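Local coordinates for FAA hydrolase family protein (Pseudomonas aeruginosa, PDB 6J5Y), which probably hydrolyses fumarylpyruvate to fumarate and pyruvate as a member of the FAH superfamily, and binds manganese and pyruvate, at residues A[106-111]-A[152-157]; A[159-162]-A[167-170]. All coordinates share one frame; numbering follows the deposited sequence.

Interaction 1: A[106-111]-A[152-157]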
loop_
_atom_site.group_PDB
_atom_site.type_symbol
_atom_site.label_atom_id
_atom_site.label_comp_id
_atom_site.label_asym_id
_atom_site.label_seq_id
_atom_site.Cartn_x
_atom_site.Cartn_y
_atom_site.Cartn_z
ATOM N N TRP A 106 -11.891 -9.170 0.995
ATOM C CA TRP A 106 -13.196 -8.487 1.158
ATOM C C TRP A 106 -13.320 -7.288 0.207
ATOM O O TRP A 106 -14.480 -6.892 -0.104
ATOM C CB TRP A 106 -13.372 -8.020 2.599
ATOM C CG TRP A 106 -14.789 -7.646 2.864
ATOM C CD1 TRP A 106 -15.797 -8.488 3.213
ATOM C CD2 TRP A 106 -15.371 -6.335 2.762
ATOM N NE1 TRP A 106 -16.968 -7.791 3.346
ATOM C CE2 TRP A 106 -16.740 -6.471 3.063
ATOM C CE3 TRP A 106 -14.879 -5.070 2.444
ATOM C CZ2 TRP A 106 -17.613 -5.387 3.068
ATOM C CZ3 TRP A 106 -15.743 -3.997 2.450
ATOM C CH2 TRP A 106 -17.090 -4.155 2.769
ATOM N N GLY A 107 -12.211 -6.647 -0.160
ATOM C CA GLY A 107 -12.272 -5.370 -0.900
ATOM C C GLY A 107 -10.910 -4.848 -1.300
ATOM O O GLY A 107 -9.890 -5.504 -0.958
ATOM N N TYR A 108 -10.898 -3.719 -2.016
ATOM C CA TYR A 108 -9.704 -3.115 -2.663
ATOM C C TYR A 108 -9.753 -1.593 -2.480
ATOM O O TYR A 108 -10.847 -1.018 -2.301
ATOM C CB TYR A 108 -9.625 -3.513 -4.141
ATOM C CG TYR A 108 -9.549 -4.991 -4.414
ATOM C CD1 TYR A 108 -10.700 -5.764 -4.470
ATOM C CD2 TYR A 108 -8.336 -5.628 -4.660
ATOM C CE1 TYR A 108 -10.658 -7.119 -4.728
ATOM C CE2 TYR A 108 -8.281 -6.993 -4.910
ATOM C CZ TYR A 108 -9.444 -7.743 -4.958
ATOM O OH TYR A 108 -9.424 -9.107 -5.167
ATOM N N ALA A 109 -8.582 -0.950 -2.393
ATOM C CA ALA A 109 -8.471 0.520 -2.288
ATOM C C ALA A 109 -7.172 0.979 -2.961
ATOM O O ALA A 109 -6.304 0.145 -3.227
ATOM C CB ALA A 109 -8.554 0.920 -0.839
ATOM N N VAL A 110 -7.083 2.263 -3.282
ATOM C CA VAL A 110 -5.837 2.922 -3.755
ATOM C C VAL A 110 -4.988 3.266 -2.529
ATOM O O VAL A 110 -5.540 3.865 -1.607
ATOM C CB VAL A 110 -6.158 4.199 -4.549
ATOM C CG1 VAL A 110 -4.895 4.783 -5.171
ATOM C CG2 VAL A 110 -7.249 3.951 -5.581
ATOM N N GLY A 111 -3.695 2.933 -2.537
ATOM C CA GLY A 111 -2.794 3.259 -1.429
ATOM C C GLY A 111 -1.496 3.881 -1.892
ATOM O O GLY A 111 -1.132 3.706 -3.054
ATOM N N GLY A 152 -15.835 -6.950 -7.713
ATOM C CA GLY A 152 -15.293 -8.305 -7.927
ATOM C C GLY A 152 -13.833 -8.411 -7.511
ATOM O O GLY A 152 -13.427 -7.728 -6.556
ATOM N N HIS A 153 -13.057 -9.247 -8.203
ATOM C CA HIS A 153 -11.601 -9.408 -7.963
ATOM C C HIS A 153 -10.893 -9.097 -9.267
ATOM O O HIS A 153 -10.620 -9.992 -10.058
ATOM C CB HIS A 153 -11.281 -10.795 -7.403
ATOM C CG HIS A 153 -12.069 -11.136 -6.181
ATOM N ND1 HIS A 153 -11.729 -10.647 -4.919
ATOM C CD2 HIS A 153 -13.175 -11.899 -6.013
ATOM C CE1 HIS A 153 -12.598 -11.102 -4.031
ATOM N NE2 HIS A 153 -13.477 -11.892 -4.669
ATOM N N PRO A 154 -10.568 -7.816 -9.516
ATOM C CA PRO A 154 -10.001 -7.405 -10.797
ATOM C C PRO A 154 -8.574 -7.950 -10.950
ATOM O O PRO A 154 -7.816 -7.917 -9.992
ATOM C CB PRO A 154 -10.017 -5.872 -10.720
ATOM C CG PRO A 154 -9.897 -5.595 -9.248
ATOM C CD PRO A 154 -10.663 -6.704 -8.562
ATOM N N ARG A 155 -8.277 -8.474 -12.134
ATOM C CA ARG A 155 -6.937 -8.977 -12.529
ATOM C C ARG A 155 -6.274 -8.005 -13.505
ATOM O O ARG A 155 -5.057 -8.127 -13.707
ATOM C CB ARG A 155 -7.057 -10.360 -13.169
ATOM C CG ARG A 155 -6.639 -11.493 -12.247
ATOM C CD ARG A 155 -7.688 -11.811 -11.210
ATOM N NE ARG A 155 -7.754 -13.254 -11.030
ATOM C CZ ARG A 155 -8.788 -13.916 -10.533
ATOM N NH1 ARG A 155 -8.717 -15.234 -10.424
ATOM N NH2 ARG A 155 -9.878 -13.270 -10.133
ATOM N N HIS A 156 -7.078 -7.137 -14.120
ATOM C CA HIS A 156 -6.676 -6.041 -15.038
ATOM C C HIS A 156 -7.220 -4.735 -14.459
ATOM O O HIS A 156 -8.395 -4.736 -14.019
ATOM C CB HIS A 156 -7.212 -6.321 -16.458
ATOM C CG HIS A 156 -6.775 -7.635 -17.023
ATOM N ND1 HIS A 156 -5.607 -7.773 -17.761
ATOM C CD2 HIS A 156 -7.323 -8.870 -16.952
ATOM C CE1 HIS A 156 -5.471 -9.031 -18.137
ATOM N NE2 HIS A 156 -6.518 -9.729 -17.655
ATOM N N ALA A 157 -6.407 -3.679 -14.439
ATOM C CA ALA A 157 -6.798 -2.316 -14.002
ATOM C C ALA A 157 -5.609 -1.368 -14.148
ATOM O O ALA A 157 -4.553 -1.680 -13.578
ATOM C CB ALA A 157 -7.268 -2.322 -12.562
#

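Interaction 2: A[159-162]-A[167-170]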
loop_
_atom_site.group_PDB
_atom_site.type_symbol
_atom_site.label_atom_id
_atom_site.label_comp_id
_atom_site.label_asym_id
_atom_site.label_seq_id
_atom_site.Cartn_x
_atom_site.Cartn_y
_atom_site.Cartn_z
ATOM N N ILE A 159 -3.263 1.576 -13.167
ATOM C CA ILE A 159 -2.765 2.157 -11.889
ATOM C C ILE A 159 -1.815 3.295 -12.264
ATOM O O ILE A 159 -0.888 3.097 -13.116
ATOM C CB ILE A 159 -2.104 1.086 -11.008
ATOM C CG1 ILE A 159 -1.557 1.660 -9.692
ATOM C CG2 ILE A 159 -1.044 0.313 -11.790
ATOM C CD1 ILE A 159 -1.305 0.618 -8.626
ATOM N N SER A 160 -2.042 4.462 -11.685
ATOM C CA SER A 160 -1.382 5.715 -12.114
ATOM C C SER A 160 -1.159 6.633 -10.911
ATOM O O SER A 160 -1.996 6.628 -9.956
ATOM C CB SER A 160 -2.206 6.381 -13.166
ATOM O OG SER A 160 -3.369 6.936 -12.565
ATOM N N LEU A 161 -0.075 7.400 -10.967
ATOM C CA LEU A 161 0.255 8.431 -9.961
ATOM C C LEU A 161 0.734 9.659 -10.713
ATOM O O LEU A 161 1.685 9.532 -11.536
ATOM C CB LEU A 161 1.345 7.947 -9.008
ATOM C CG LEU A 161 1.590 8.864 -7.810
ATOM C CD1 LEU A 161 2.155 8.073 -6.656
ATOM C CD2 LEU A 161 2.526 10.005 -8.149
ATOM N N GLN A 162 0.106 10.796 -10.447
ATOM C CA GLN A 162 0.588 12.067 -11.015
ATOM C C GLN A 162 1.020 12.962 -9.863
ATOM O O GLN A 162 0.464 12.847 -8.736
ATOM C CB GLN A 162 -0.440 12.659 -11.975
ATOM C CG GLN A 162 -1.784 12.969 -11.346
ATOM C CD GLN A 162 -2.585 13.889 -12.231
ATOM O OE1 GLN A 162 -2.815 15.050 -11.894
ATOM N NE2 GLN A 162 -2.971 13.374 -13.389
ATOM N N ASP A 167 2.272 12.898 -15.052
ATOM C CA ASP A 167 2.258 11.435 -14.822
ATOM C C ASP A 167 3.660 11.034 -14.371
ATOM O O ASP A 167 4.643 11.558 -14.927
ATOM C CB ASP A 167 1.779 10.656 -16.049
ATOM C CG ASP A 167 0.296 10.857 -16.280
ATOM O OD1 ASP A 167 -0.457 10.847 -15.275
ATOM O OD2 ASP A 167 -0.097 11.044 -17.456
ATOM N N ARG A 168 3.725 10.197 -13.346
ATOM C CA ARG A 168 4.988 9.682 -12.773
ATOM C C ARG A 168 4.936 8.153 -12.833
ATOM O O ARG A 168 5.936 7.548 -13.238
ATOM C CB ARG A 168 5.175 10.295 -11.383
ATOM C CG ARG A 168 5.079 11.817 -11.360
ATOM C CD ARG A 168 6.162 12.570 -12.125
ATOM N NE ARG A 168 7.458 12.246 -11.566
ATOM C CZ ARG A 168 8.027 12.876 -10.541
ATOM N NH1 ARG A 168 9.199 12.467 -10.093
ATOM N NH2 ARG A 168 7.480 13.957 -10.013
ATOM N N GLN A 169 3.788 7.555 -12.509
ATOM C CA GLN A 169 3.579 6.088 -12.610
ATOM C C GLN A 169 2.310 5.804 -13.406
ATOM O O GLN A 169 1.279 6.443 -13.159
ATOM C CB GLN A 169 3.492 5.443 -11.226
ATOM C CG GLN A 169 4.652 5.821 -10.332
ATOM C CD GLN A 169 4.562 5.108 -9.008
ATOM O OE1 GLN A 169 3.840 5.545 -8.104
ATOM N NE2 GLN A 169 5.272 3.993 -8.901
ATOM N N ARG A 170 2.424 4.879 -14.350
ATOM C CA ARG A 170 1.308 4.368 -15.177
ATOM C C ARG A 170 1.644 2.933 -15.571
ATOM O O ARG A 170 2.606 2.717 -16.331
ATOM C CB ARG A 170 1.068 5.231 -16.416
ATOM C CG ARG A 170 -0.100 4.738 -17.263
ATOM C CD ARG A 170 -0.723 5.839 -18.098
ATOM N NE ARG A 170 -1.074 7.006 -17.288
ATOM C CZ ARG A 170 -2.236 7.204 -16.645
ATOM N NH1 ARG A 170 -3.223 6.324 -16.709
ATOM N NH2 ARG A 170 -2.411 8.311 -15.951
#

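Interaction 1: A[106-111]-A[152-157]
On the strand side, Tyr108 alone carries the contact, and its phenol is held in two ways at once: one ring face lies against Pro154, while the hydroxyl bonds to His153. Tyr108 belongs to strand 105-116 of the mixed beta-sheet in the FAH-type C-terminal fold; its partners sit in the irregular loop that follows helix 148-151. Just before it, Trp106 and Gly107 both face Ala88 in a classic beta bulge.

The polar half is the hydrogen bond between Tyr108 OH and His153 ND1, 2.8 Å long, in which either atom could be the donor. The hydroxyl lies in the plane of the imidazole, at its edge, and ND1 likewise lies in the plane of the phenol ring. The rings meet rim to rim, neither over the face of the other, with planes at 70° and centroids of the Tyr108 and His153 rings 5.9 Å apart. With CG of Tyr108 anti to its carbonyl carbon (chi1 -59°), the ring reaches out toward the loop.

The apolar half is a CH-pi contact. Pro154 CD stands 3.8 Å above the phenol plane of Tyr108, displaced toward the rim. It approaches Tyr108 CE1 at 3.9 Å. Leu223 and Leu85 also touch the Tyr108 side chain. Gly152, leaving the helix with positive phi, brings its carbonyl to the same ring obliquely: Gly152 O lies 3.4 Å from Tyr108 CE1 and, though buried here, finds no hydrogen-bond partner in the model.

Interaction 2: A[159-162]-A[167-170]
Three backbone hydrogen bonds tie Leu161 to Arg168 and Gln169. Leu161 N donates to Gln169 O at 2.7 Å. Leu161 O takes two donors: Gln169 N at 3.0 Å, in the carbonyl plane and on a lone pair, and Arg168 N at 2.8 Å, nearly in line with the C=O bond. Two CA-H...O contacts supplement them, from Ser160 CA to Gln169 O (3.0 Å) and from Arg170 CA to Ile159 O (3.3 Å).

The double grip on Leu161 O marks a classic beta bulge, with Arg168 and Gln169 together facing Leu161, in the antiparallel beta-hairpin of strands 158-163 and 166-172. The segment axes run at 166° to each other, and the register shifts by one residue between the Leu161-Gln169 and Gln162-Asp167 pairs. Strand 166-172 is the outermost strand of its sheet within this chain, while Ser160 and Gln162 bond through their backbones to Ala219 and Leu217 of strand 215-220.

Charged and polar side chains occupy the face carrying Ser160, Gln162, Asp167 and Arg170. Arg170 NH2 forms a salt bridge with Asp167 OD1, 3.3 Å away, which it meets from above the carboxylate plane although the oxygen lies in the guanidinium plane. Ser160 CB covers one guanidinium face, 3.2 Å above its plane and toward the rim; CG of Arg170 anti to the backbone N (chi1 -179°) and a bend at chi3 fold the group over the serine.

On the other face, van der Waals packing brings Leu161 CD1 to 3.4 Å from Gln169 OE1. The Gln169 amide is bonded elsewhere, OE1 to Ile83 N and NE2 to Thr203 OG1.

Interaction 1 closes before interaction 2 opens along the chain, and their centres lie about 17 Å apart. They do not touch beyond adjoining in sequence: the loop of residues 152-157 runs directly into strand 158-163, the first strand of the hairpin. Interaction 1 joins that loop to strand 105-116 of the large mixed sheet, whereas interaction 2 lies at the edge of the five-stranded one. Strand 79-89 links the two, pairing with 105-116 and packing against the hairpin. It also supplies the manganese ligands Glu82 and Glu84, while strand 105-116 supplies Asp113; the side chain of Gln169 is about 8 Å from both the manganese and the pyruvate, which brings interaction 2 near this site.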